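Local structure of VAPBC49 (Mycobacterium tuberculosis, 5AF3) at residues Y26-W37 and I75-R86; L177-V185 and D230-A238. The protein is possibly the antitoxin of a type II toxin-antitoxin pair, with VapC45 as its cognate toxin, and probably binds DNA through a helix-turn-helix domain. All coordinates share one frame; numbering follows the deposited sequence.

In the fold
Contact 1 (26-37 with 75-86) closes before contact 2 (177-185 with 230-238) begins, and their centres lie about 20 Å apart. The first is a buried helix packing, its centre about 7 Å from the centre of the chain, within a putative helix-turn-helix DNA-binding region; the second, its centre about 16 Å from that point, holds helix 229-236 of a DUF433 region against a loop of the four-stranded sheet. They meet where helix 20-27 ends: Tyr26 O approaches Leu177 CD1 at 3.8 Å, and Val28 packs on Gln179. Both reach the second subunit, weakly through the backbone O of Arg86 to its Arg213, and by hydrogen bonds of Asp237 to its His159 and Tyr160.

Contact 1 of 2, residues Y26-W37 and I75-R86; sequences YLVVPRATLATW and IAEAYVLNAFRR
Leu27 and Trp37 press into helix 72-86 at separate places. Leu27 lies against Ala78, CD1 to CB at a tight 3.5 Å, while its CD2 meets Tyr79 CB at 4.0 Å; Ile75 CG1 lies beside both methyls. Alanine's small side chain lets the leucine come this close to the helix. The Trp37 indole is a knob among Ala78, Leu81, Asn82 and Arg85, with Leu81 CB in CH-pi contact over one face, 4.0 Å from the six-membered ring centroid. Thr33 CG2 touches the opposite face near its rim.

Between these apolar patches the chain leaves helix 20-27 through a Schellman motif with Val28, at positive phi, as C-prime residue. Asn82 ND2 donates to Val28 O (3.2 Å, 147°) from well above the carbonyl plane. A chi1 of -163° swings the Asn82 amide away from its own backbone N and toward this turn. Arg85 grips Asn82 OD1 side-on, NE (2.8 Å) nearly in line with the C=O and NH2 (3.1 Å) in the carbonyl plane on a lone pair; with the ND2 bond, this holds the amide's orientation. Pro30 CD and Val29 CG2 lie over one guanidinium face. The amide thus serves both sides, its ND2 donating to the turn and its oxygen probably polarised by the arginine's charge.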
loop_
_atom_site.group_PDB
_atom_site.type_symbol
_atom_site.label_atom_id
_atom_site.label_comp_id
_atom_site.label_asym_id
_atom_site.label_seq_id
_atom_site.Cartn_x
_atom_site.Cartn_y
_atom_site.Cartn_z
ATOM N N TYR A 26 -4.080 -7.805 3.880
ATOM C CA TYR A 26 -5.112 -7.646 2.851
ATOM C C TYR A 26 -5.985 -6.400 3.024
ATOM O O TYR A 26 -6.341 -5.774 2.044
ATOM C CB TYR A 26 -5.990 -8.895 2.749
ATOM C CG TYR A 26 -5.275 -10.223 2.682
ATOM C CD1 TYR A 26 -3.967 -10.355 2.141
ATOM C CD2 TYR A 26 -5.896 -11.371 3.163
ATOM C CE1 TYR A 26 -3.325 -11.620 2.093
ATOM C CE2 TYR A 26 -5.257 -12.613 3.111
ATOM C CZ TYR A 26 -3.981 -12.715 2.572
ATOM O OH TYR A 26 -3.402 -13.973 2.542
ATOM N N LEU A 27 -6.357 -6.099 4.280
ATOM C CA LEU A 27 -7.199 -4.944 4.634
ATOM C C LEU A 27 -6.422 -3.642 4.875
ATOM O O LEU A 27 -7.010 -2.552 4.868
ATOM C CB LEU A 27 -8.035 -5.264 5.876
ATOM C CG LEU A 27 -8.946 -6.490 5.810
ATOM C CD1 LEU A 27 -9.913 -6.390 7.011
ATOM C CD2 LEU A 27 -9.661 -6.636 4.499
ATOM N N VAL A 28 -5.103 -3.770 5.039
ATOM C CA VAL A 28 -4.223 -2.613 5.358
ATOM C C VAL A 28 -4.693 -1.954 6.671
ATOM O O VAL A 28 -5.174 -0.798 6.705
ATOM C CB VAL A 28 -4.123 -1.573 4.208
ATOM C CG1 VAL A 28 -2.954 -0.606 4.461
ATOM C CG2 VAL A 28 -3.951 -2.259 2.857
ATOM N N VAL A 29 -4.587 -2.735 7.734
ATOM C CA VAL A 29 -5.011 -2.356 9.075
ATOM C C VAL A 29 -4.002 -3.007 9.994
ATOM O O VAL A 29 -3.559 -4.133 9.716
ATOM C CB VAL A 29 -6.455 -2.836 9.423
ATOM C CG1 VAL A 29 -6.571 -4.335 9.303
ATOM C CG2 VAL A 29 -6.877 -2.388 10.858
ATOM N N PRO A 30 -3.590 -2.306 11.075
ATOM C CA PRO A 30 -2.644 -2.912 11.998
ATOM C C PRO A 30 -3.143 -4.200 12.599
ATOM O O PRO A 30 -4.327 -4.308 12.987
ATOM C CB PRO A 30 -2.419 -1.807 13.064
ATOM C CG PRO A 30 -2.694 -0.558 12.337
ATOM C CD PRO A 30 -3.902 -0.919 11.460
ATOM N N ARG A 31 -2.269 -5.210 12.639
ATOM C CA ARG A 31 -2.641 -6.439 13.280
ATOM C C ARG A 31 -3.169 -6.258 14.728
ATOM O O ARG A 31 -4.069 -6.987 15.156
ATOM C CB ARG A 31 -1.491 -7.440 13.253
ATOM C CG ARG A 31 -1.914 -8.822 13.700
ATOM C CD ARG A 31 -0.804 -9.466 14.530
ATOM N NE ARG A 31 -1.355 -10.494 15.414
ATOM C CZ ARG A 31 -1.469 -11.778 15.097
ATOM N NH1 ARG A 31 -1.047 -12.217 13.910
ATOM N NH2 ARG A 31 -2.000 -12.624 15.971
ATOM N N ALA A 32 -2.602 -5.321 15.484
ATOM C CA ALA A 32 -3.040 -5.166 16.873
ATOM C C ALA A 32 -4.483 -4.668 16.914
ATOM O O ALA A 32 -5.257 -5.034 17.814
ATOM C CB ALA A 32 -2.076 -4.209 17.667
ATOM N N THR A 33 -4.841 -3.842 15.929
ATOM C CA THR A 33 -6.195 -3.322 15.813
ATOM C C THR A 33 -7.171 -4.478 15.576
ATOM O O THR A 33 -8.212 -4.582 16.225
ATOM C CB THR A 33 -6.243 -2.233 14.714
ATOM O OG1 THR A 33 -5.398 -1.149 15.126
ATOM C CG2 THR A 33 -7.629 -1.698 14.492
ATOM N N LEU A 34 -6.825 -5.354 14.637
ATOM C CA LEU A 34 -7.644 -6.518 14.344
ATOM C C LEU A 34 -7.805 -7.429 15.552
ATOM O O LEU A 34 -8.898 -7.951 15.792
ATOM C CB LEU A 34 -7.027 -7.329 13.187
ATOM C CG LEU A 34 -7.178 -6.734 11.792
ATOM C CD1 LEU A 34 -6.550 -7.712 10.833
ATOM C CD2 LEU A 34 -8.647 -6.516 11.401
ATOM N N ALA A 35 -6.728 -7.590 16.309
ATOM C CA ALA A 35 -6.750 -8.411 17.500
ATOM C C ALA A 35 -7.777 -7.834 18.466
ATOM O O ALA A 35 -8.580 -8.586 19.017
ATOM C CB ALA A 35 -5.377 -8.476 18.131
ATOM N N THR A 36 -7.764 -6.508 18.654
ATOM C CA THR A 36 -8.743 -5.844 19.544
ATOM C C THR A 36 -10.165 -6.101 19.052
ATOM O O THR A 36 -11.047 -6.456 19.853
ATOM C CB THR A 36 -8.461 -4.302 19.697
ATOM O OG1 THR A 36 -7.142 -4.114 20.230
ATOM C CG2 THR A 36 -9.464 -3.643 20.624
ATOM N N TRP A 37 -10.379 -5.979 17.733
ATOM C CA TRP A 37 -11.693 -6.219 17.152
ATOM C C TRP A 37 -12.194 -7.663 17.315
ATOM O O TRP A 37 -13.368 -7.870 17.497
ATOM C CB TRP A 37 -11.742 -5.819 15.689
ATOM C CG TRP A 37 -11.484 -4.319 15.438
ATOM C CD1 TRP A 37 -11.394 -3.331 16.384
ATOM C CD2 TRP A 37 -11.287 -3.684 14.172
ATOM N NE1 TRP A 37 -11.155 -2.118 15.788
ATOM C CE2 TRP A 37 -11.106 -2.296 14.426
ATOM C CE3 TRP A 37 -11.287 -4.141 12.841
ATOM C CZ2 TRP A 37 -10.892 -1.359 13.395
ATOM C CZ3 TRP A 37 -11.066 -3.219 11.818
ATOM C CH2 TRP A 37 -10.865 -1.834 12.105
ATOM N N ILE A 75 -13.884 -11.173 7.978
ATOM C CA ILE A 75 -12.998 -10.258 7.246
ATOM C C ILE A 75 -13.793 -9.129 6.562
ATOM O O ILE A 75 -13.299 -7.996 6.415
ATOM C CB ILE A 75 -12.010 -10.972 6.258
ATOM C CG1 ILE A 75 -10.725 -10.119 6.161
ATOM C CG2 ILE A 75 -12.624 -11.183 4.888
ATOM C CD1 ILE A 75 -9.608 -10.783 5.378
ATOM N N ALA A 76 -15.040 -9.423 6.188
ATOM C CA ALA A 76 -15.901 -8.446 5.522
ATOM C C ALA A 76 -16.267 -7.379 6.567
ATOM O O ALA A 76 -16.200 -6.179 6.280
ATOM C CB ALA A 76 -17.197 -9.156 4.979
ATOM N N GLU A 77 -16.623 -7.827 7.774
ATOM C CA GLU A 77 -16.911 -6.912 8.901
ATOM C C GLU A 77 -15.649 -6.074 9.244
ATOM O O GLU A 77 -15.717 -4.853 9.424
ATOM C CB GLU A 77 -17.387 -7.734 10.101
ATOM C CG GLU A 77 -18.757 -8.408 9.806
ATOM C CD GLU A 77 -19.181 -9.434 10.838
ATOM O OE1 GLU A 77 -18.291 -10.020 11.499
ATOM O OE2 GLU A 77 -20.435 -9.604 10.988
ATOM N N ALA A 78 -14.491 -6.721 9.280
ATOM C CA ALA A 78 -13.214 -6.008 9.533
ATOM C C ALA A 78 -12.921 -4.980 8.432
ATOM O O ALA A 78 -12.434 -3.881 8.714
ATOM C CB ALA A 78 -12.036 -7.001 9.697
ATOM N N TYR A 79 -13.228 -5.334 7.189
ATOM C CA TYR A 79 -13.023 -4.468 6.057
ATOM C C TYR A 79 -13.864 -3.194 6.202
ATOM O O TYR A 79 -13.348 -2.072 6.031
ATOM C CB TYR A 79 -13.340 -5.176 4.747
ATOM C CG TYR A 79 -13.379 -4.261 3.548
ATOM C CD1 TYR A 79 -12.201 -3.873 2.889
ATOM C CD2 TYR A 79 -14.599 -3.809 3.049
ATOM C CE1 TYR A 79 -12.258 -3.053 1.782
ATOM C CE2 TYR A 79 -14.661 -3.018 1.953
ATOM C CZ TYR A 79 -13.497 -2.612 1.335
ATOM O OH TYR A 79 -13.616 -1.803 0.230
ATOM N N VAL A 80 -15.130 -3.369 6.568
ATOM C CA VAL A 80 -16.040 -2.220 6.731
ATOM C C VAL A 80 -15.627 -1.335 7.912
ATOM O O VAL A 80 -15.556 -0.126 7.764
ATOM C CB VAL A 80 -17.481 -2.673 6.845
ATOM C CG1 VAL A 80 -18.420 -1.492 7.225
ATOM C CG2 VAL A 80 -17.944 -3.271 5.461
ATOM N N LEU A 81 -15.346 -1.939 9.053
ATOM C CA LEU A 81 -14.831 -1.213 10.214
ATOM C C LEU A 81 -13.533 -0.465 9.902
ATOM O O LEU A 81 -13.299 0.614 10.417
ATOM C CB LEU A 81 -14.586 -2.159 11.361
ATOM C CG LEU A 81 -15.818 -2.739 12.064
ATOM C CD1 LEU A 81 -15.346 -3.683 13.131
ATOM C CD2 LEU A 81 -16.651 -1.554 12.662
ATOM N N ASN A 82 -12.680 -1.045 9.068
ATOM C CA ASN A 82 -11.478 -0.320 8.644
ATOM C C ASN A 82 -11.779 0.893 7.782
ATOM O O ASN A 82 -11.044 1.912 7.837
ATOM C CB ASN A 82 -10.495 -1.247 7.940
ATOM C CG ASN A 82 -9.088 -0.639 7.867
ATOM O OD1 ASN A 82 -8.648 0.051 8.792
ATOM N ND2 ASN A 82 -8.403 -0.865 6.753
ATOM N N ALA A 83 -12.838 0.801 6.987
ATOM C CA ALA A 83 -13.283 1.897 6.165
ATOM C C ALA A 83 -13.796 2.986 7.100
ATOM O O ALA A 83 -13.562 4.181 6.838
ATOM C CB ALA A 83 -14.392 1.471 5.205
ATOM N N PHE A 84 -14.480 2.573 8.179
ATOM C CA PHE A 84 -14.931 3.539 9.201
ATOM C C PHE A 84 -13.702 4.235 9.844
ATOM O O PHE A 84 -13.671 5.478 9.982
ATOM C CB PHE A 84 -15.794 2.876 10.307
ATOM C CG PHE A 84 -17.138 2.378 9.837
ATOM C CD1 PHE A 84 -17.600 2.581 8.533
ATOM C CD2 PHE A 84 -17.961 1.689 10.747
ATOM C CE1 PHE A 84 -18.850 2.074 8.144
ATOM C CE2 PHE A 84 -19.206 1.193 10.360
ATOM C CZ PHE A 84 -19.637 1.374 9.074
ATOM N N ARG A 85 -12.691 3.449 10.172
ATOM C CA ARG A 85 -11.474 3.931 10.838
ATOM C C ARG A 85 -10.750 4.926 9.940
ATOM O O ARG A 85 -10.369 5.998 10.388
ATOM C CB ARG A 85 -10.543 2.772 11.148
ATOM C CG ARG A 85 -9.283 3.159 11.937
ATOM C CD ARG A 85 -8.428 1.945 12.220
ATOM N NE ARG A 85 -7.727 1.548 11.015
ATOM C CZ ARG A 85 -6.427 1.724 10.795
ATOM N NH1 ARG A 85 -5.639 2.264 11.723
ATOM N NH2 ARG A 85 -5.917 1.310 9.650
ATOM N N ARG A 86 -10.583 4.568 8.666
ATOM C CA ARG A 86 -10.000 5.458 7.652
ATOM C C ARG A 86 -10.711 6.800 7.560
ATOM O O ARG A 86 -10.067 7.838 7.332
ATOM C CB ARG A 86 -10.056 4.772 6.279
ATOM C CG ARG A 86 -9.239 5.434 5.182
ATOM C CD ARG A 86 -9.308 4.570 3.899
ATOM N NE ARG A 86 -8.680 3.266 4.055
ATOM C CZ ARG A 86 -9.305 2.076 4.017
ATOM N NH1 ARG A 86 -10.621 1.965 3.868
ATOM N NH2 ARG A 86 -8.601 0.969 4.155
HETATM O O HOH W 1 -6.215 1.338 5.939
#

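Contact 2 of 2, residues L177-V185 and D230-A238; sequences LPQYGDANV and DQLRDALDA
The Tyr180 ring is sandwiched between two aliphatic groups. Ala238 CB makes a CH-pi contact on one face, 3.7 Å from the ring centroid and 21° off the normal, while Val185 CG1 lies over the centre of the opposite face. Ala235 CA meets the ring edge in its plane, 3.7 Å from Tyr180 CD2, and Leu177 O is also at the edge. Tyr180 turns its ring away from its own carbonyl carbon (chi1 -67°), which lays it beside the end of helix 229-236, where small alanines allow a broad aromatic to lie close. Ala238 CB also touches Gln179 O, at 3.2 Å.

The loop is largely 3-10 in geometry and joins the antiparallel strands 172-176 and 185-187, so the C-terminal helix is packed against one end of this sheet. Phe198, on strand 197-198, touches both Ala183 and Ala235, which themselves meet CB to CB at 4.5 Å.

Toward the N-terminal part of the helix the contact becomes polar. Gln231, extended beyond CG, reaches the loop and donates NE2 to Asp182 O (3.2 Å, 158°), close to its own amide plane; its OE1 accepts from Thr228 N, so both ends of the amide are engaged. Water 2 links Asp182 N to Asp234 OD2, accepting from the amide and donating weakly to the carboxylate.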
loop_
_atom_site.group_PDB
_atom_site.type_symbol
_atom_site.label_atom_id
_atom_site.label_comp_id
_atom_site.label_asym_id
_atom_site.label_seq_id
_atom_site.Cartn_x
_atom_site.Cartn_y
_atom_site.Cartn_z
ATOM N N LEU A 177 -10.283 -5.259 -3.527
ATOM C CA LEU A 177 -9.278 -4.508 -2.703
ATOM C C LEU A 177 -8.747 -3.347 -3.566
ATOM O O LEU A 177 -8.008 -3.569 -4.534
ATOM C CB LEU A 177 -8.176 -5.453 -2.187
ATOM C CG LEU A 177 -8.657 -6.688 -1.413
ATOM C CD1 LEU A 177 -7.525 -7.568 -1.066
ATOM C CD2 LEU A 177 -9.424 -6.294 -0.122
ATOM N N PRO A 178 -9.227 -2.104 -3.300
ATOM C CA PRO A 178 -8.964 -0.997 -4.239
ATOM C C PRO A 178 -7.495 -0.571 -4.261
ATOM O O PRO A 178 -7.088 0.119 -5.192
ATOM C CB PRO A 178 -9.873 0.141 -3.737
ATOM C CG PRO A 178 -10.073 -0.150 -2.287
ATOM C CD PRO A 178 -10.054 -1.674 -2.156
ATOM N N GLN A 179 -6.729 -1.040 -3.292
ATOM C CA GLN A 179 -5.281 -0.742 -3.243
ATOM C C GLN A 179 -4.545 -1.418 -4.404
ATOM O O GLN A 179 -3.440 -0.990 -4.757
ATOM C CB GLN A 179 -4.624 -1.107 -1.917
ATOM C CG GLN A 179 -4.486 -2.611 -1.584
ATOM C CD GLN A 179 -5.626 -3.147 -0.714
ATOM O OE1 GLN A 179 -5.391 -3.993 0.165
ATOM N NE2 GLN A 179 -6.840 -2.660 -0.943
ATOM N N TYR A 180 -5.174 -2.440 -5.010
ATOM C CA TYR A 180 -4.589 -3.110 -6.187
ATOM C C TYR A 180 -5.025 -2.477 -7.513
ATOM O O TYR A 180 -4.609 -2.918 -8.584
ATOM C CB TYR A 180 -4.926 -4.598 -6.200
ATOM C CG TYR A 180 -4.309 -5.419 -5.128
ATOM C CD1 TYR A 180 -4.950 -5.568 -3.889
ATOM C CD2 TYR A 180 -3.084 -6.079 -5.330
ATOM C CE1 TYR A 180 -4.415 -6.346 -2.914
ATOM C CE2 TYR A 180 -2.544 -6.872 -4.356
ATOM C CZ TYR A 180 -3.207 -7.003 -3.145
ATOM O OH TYR A 180 -2.692 -7.786 -2.146
ATOM N N GLY A 181 -5.887 -1.473 -7.447
ATOM C CA GLY A 181 -6.234 -0.683 -8.602
ATOM C C GLY A 181 -6.906 -1.514 -9.688
ATOM O O GLY A 181 -7.706 -2.402 -9.397
ATOM N N ASP A 182 -6.552 -1.227 -10.937
ATOM C CA ASP A 182 -7.136 -1.919 -12.076
ATOM C C ASP A 182 -6.746 -3.403 -12.221
ATOM O O ASP A 182 -7.273 -4.074 -13.116
ATOM C CB ASP A 182 -6.880 -1.139 -13.379
ATOM C CG ASP A 182 -7.635 0.198 -13.420
ATOM O OD1 ASP A 182 -8.812 0.279 -12.967
ATOM O OD2 ASP A 182 -7.035 1.170 -13.913
ATOM N N ALA A 183 -5.906 -3.939 -11.329
ATOM C CA ALA A 183 -5.723 -5.409 -11.270
ATOM C C ALA A 183 -7.007 -6.115 -10.841
ATOM O O ALA A 183 -7.125 -7.338 -10.990
ATOM C CB ALA A 183 -4.567 -5.820 -10.325
ATOM N N ASN A 184 -7.954 -5.350 -10.270
ATOM C CA ASN A 184 -9.186 -5.940 -9.701
ATOM C C ASN A 184 -8.951 -7.193 -8.879
ATOM O O ASN A 184 -9.439 -8.268 -9.195
ATOM C CB ASN A 184 -10.236 -6.152 -10.804
ATOM C CG ASN A 184 -10.543 -4.873 -11.520
ATOM O OD1 ASN A 184 -10.748 -3.846 -10.884
ATOM N ND2 ASN A 184 -10.561 -4.906 -12.843
ATOM N N VAL A 185 -8.183 -7.029 -7.808
ATOM C CA VAL A 185 -7.867 -8.101 -6.899
ATOM C C VAL A 185 -8.978 -8.171 -5.869
ATOM O O VAL A 185 -9.410 -7.130 -5.318
ATOM C CB VAL A 185 -6.486 -7.895 -6.254
ATOM C CG1 VAL A 185 -6.275 -8.806 -5.059
ATOM C CG2 VAL A 185 -5.395 -8.089 -7.368
ATOM N N ASP A 230 0.114 -4.158 -17.202
ATOM C CA ASP A 230 -0.319 -3.039 -16.350
ATOM C C ASP A 230 -0.961 -3.517 -15.047
ATOM O O ASP A 230 -0.690 -2.969 -13.973
ATOM C CB ASP A 230 -1.267 -2.118 -17.101
ATOM C CG ASP A 230 -0.527 -1.155 -18.035
ATOM O OD1 ASP A 230 0.726 -1.082 -17.977
ATOM O OD2 ASP A 230 -1.208 -0.474 -18.819
ATOM N N GLN A 231 -1.800 -4.538 -15.148
ATOM C CA GLN A 231 -2.387 -5.179 -13.967
ATOM C C GLN A 231 -1.332 -5.782 -13.038
ATOM O O GLN A 231 -1.455 -5.684 -11.799
ATOM C CB GLN A 231 -3.393 -6.252 -14.377
ATOM C CG GLN A 231 -4.698 -5.680 -14.897
ATOM C CD GLN A 231 -5.623 -6.750 -15.382
ATOM O OE1 GLN A 231 -5.185 -7.768 -15.954
ATOM N NE2 GLN A 231 -6.919 -6.546 -15.160
ATOM N N LEU A 232 -0.297 -6.395 -13.609
ATOM C CA LEU A 232 0.792 -6.913 -12.781
ATOM C C LEU A 232 1.500 -5.795 -12.026
ATOM O O LEU A 232 1.823 -5.967 -10.857
ATOM C CB LEU A 232 1.839 -7.664 -13.597
ATOM C CG LEU A 232 1.631 -9.095 -13.989
ATOM C CD1 LEU A 232 2.860 -9.548 -14.804
ATOM C CD2 LEU A 232 1.339 -10.037 -12.755
ATOM N N ARG A 233 1.803 -4.684 -12.715
ATOM C CA ARG A 233 2.471 -3.558 -12.046
ATOM C C ARG A 233 1.606 -3.057 -10.889
ATOM O O ARG A 233 2.116 -2.807 -9.770
ATOM C CB ARG A 233 2.787 -2.426 -13.029
ATOM C CG ARG A 233 3.978 -2.718 -13.945
ATOM C CD ARG A 233 4.019 -1.759 -15.175
ATOM N NE ARG A 233 4.827 -2.364 -16.219
ATOM C CZ ARG A 233 4.392 -2.771 -17.408
ATOM N NH1 ARG A 233 3.131 -2.590 -17.806
ATOM N NH2 ARG A 233 5.257 -3.338 -18.230
ATOM N N ASP A 234 0.297 -2.937 -11.152
ATOM C CA ASP A 234 -0.678 -2.569 -10.112
ATOM C C ASP A 234 -0.666 -3.521 -8.920
ATOM O O ASP A 234 -0.675 -3.096 -7.759
ATOM C CB ASP A 234 -2.086 -2.500 -10.728
ATOM C CG ASP A 234 -2.258 -1.324 -11.647
ATOM O OD1 ASP A 234 -1.353 -0.452 -11.689
ATOM O OD2 ASP A 234 -3.291 -1.277 -12.344
ATOM N N ALA A 235 -0.634 -4.818 -9.178
ATOM C CA ALA A 235 -0.568 -5.782 -8.075
ATOM C C ALA A 235 0.723 -5.630 -7.276
ATOM O O ALA A 235 0.702 -5.657 -6.066
ATOM C CB ALA A 235 -0.718 -7.236 -8.578
ATOM N N LEU A 236 1.852 -5.474 -7.968
ATOM C CA LEU A 236 3.123 -5.442 -7.320
ATOM C C LEU A 236 3.217 -4.309 -6.315
ATOM O O LEU A 236 3.775 -4.476 -5.236
ATOM C CB LEU A 236 4.200 -5.292 -8.406
ATOM C CG LEU A 236 5.637 -5.688 -8.190
ATOM C CD1 LEU A 236 5.781 -7.157 -7.758
ATOM C CD2 LEU A 236 6.376 -5.382 -9.541
ATOM N N ASP A 237 2.668 -3.160 -6.714
ATOM C CA ASP A 237 2.783 -1.840 -6.061
ATOM C C ASP A 237 1.652 -1.518 -5.099
ATOM O O ASP A 237 1.597 -0.416 -4.552
ATOM C CB ASP A 237 2.819 -0.722 -7.145
ATOM C CG ASP A 237 4.016 -0.838 -8.117
ATOM O OD1 ASP A 237 5.081 -1.303 -7.696
ATOM O OD2 ASP A 237 3.885 -0.448 -9.302
ATOM N N ALA A 238 0.720 -2.448 -4.916
ATOM C CA ALA A 238 -0.352 -2.269 -3.917
ATOM C C ALA A 238 0.137 -2.142 -2.448
ATOM O O ALA A 238 0.828 -3.028 -1.957
ATOM C CB ALA A 238 -1.414 -3.403 -4.060
HETATM O O HOH W 2 -4.552 0.824 -11.244
HETATM O O HOH W 3 -8.311 -3.657 -15.373
#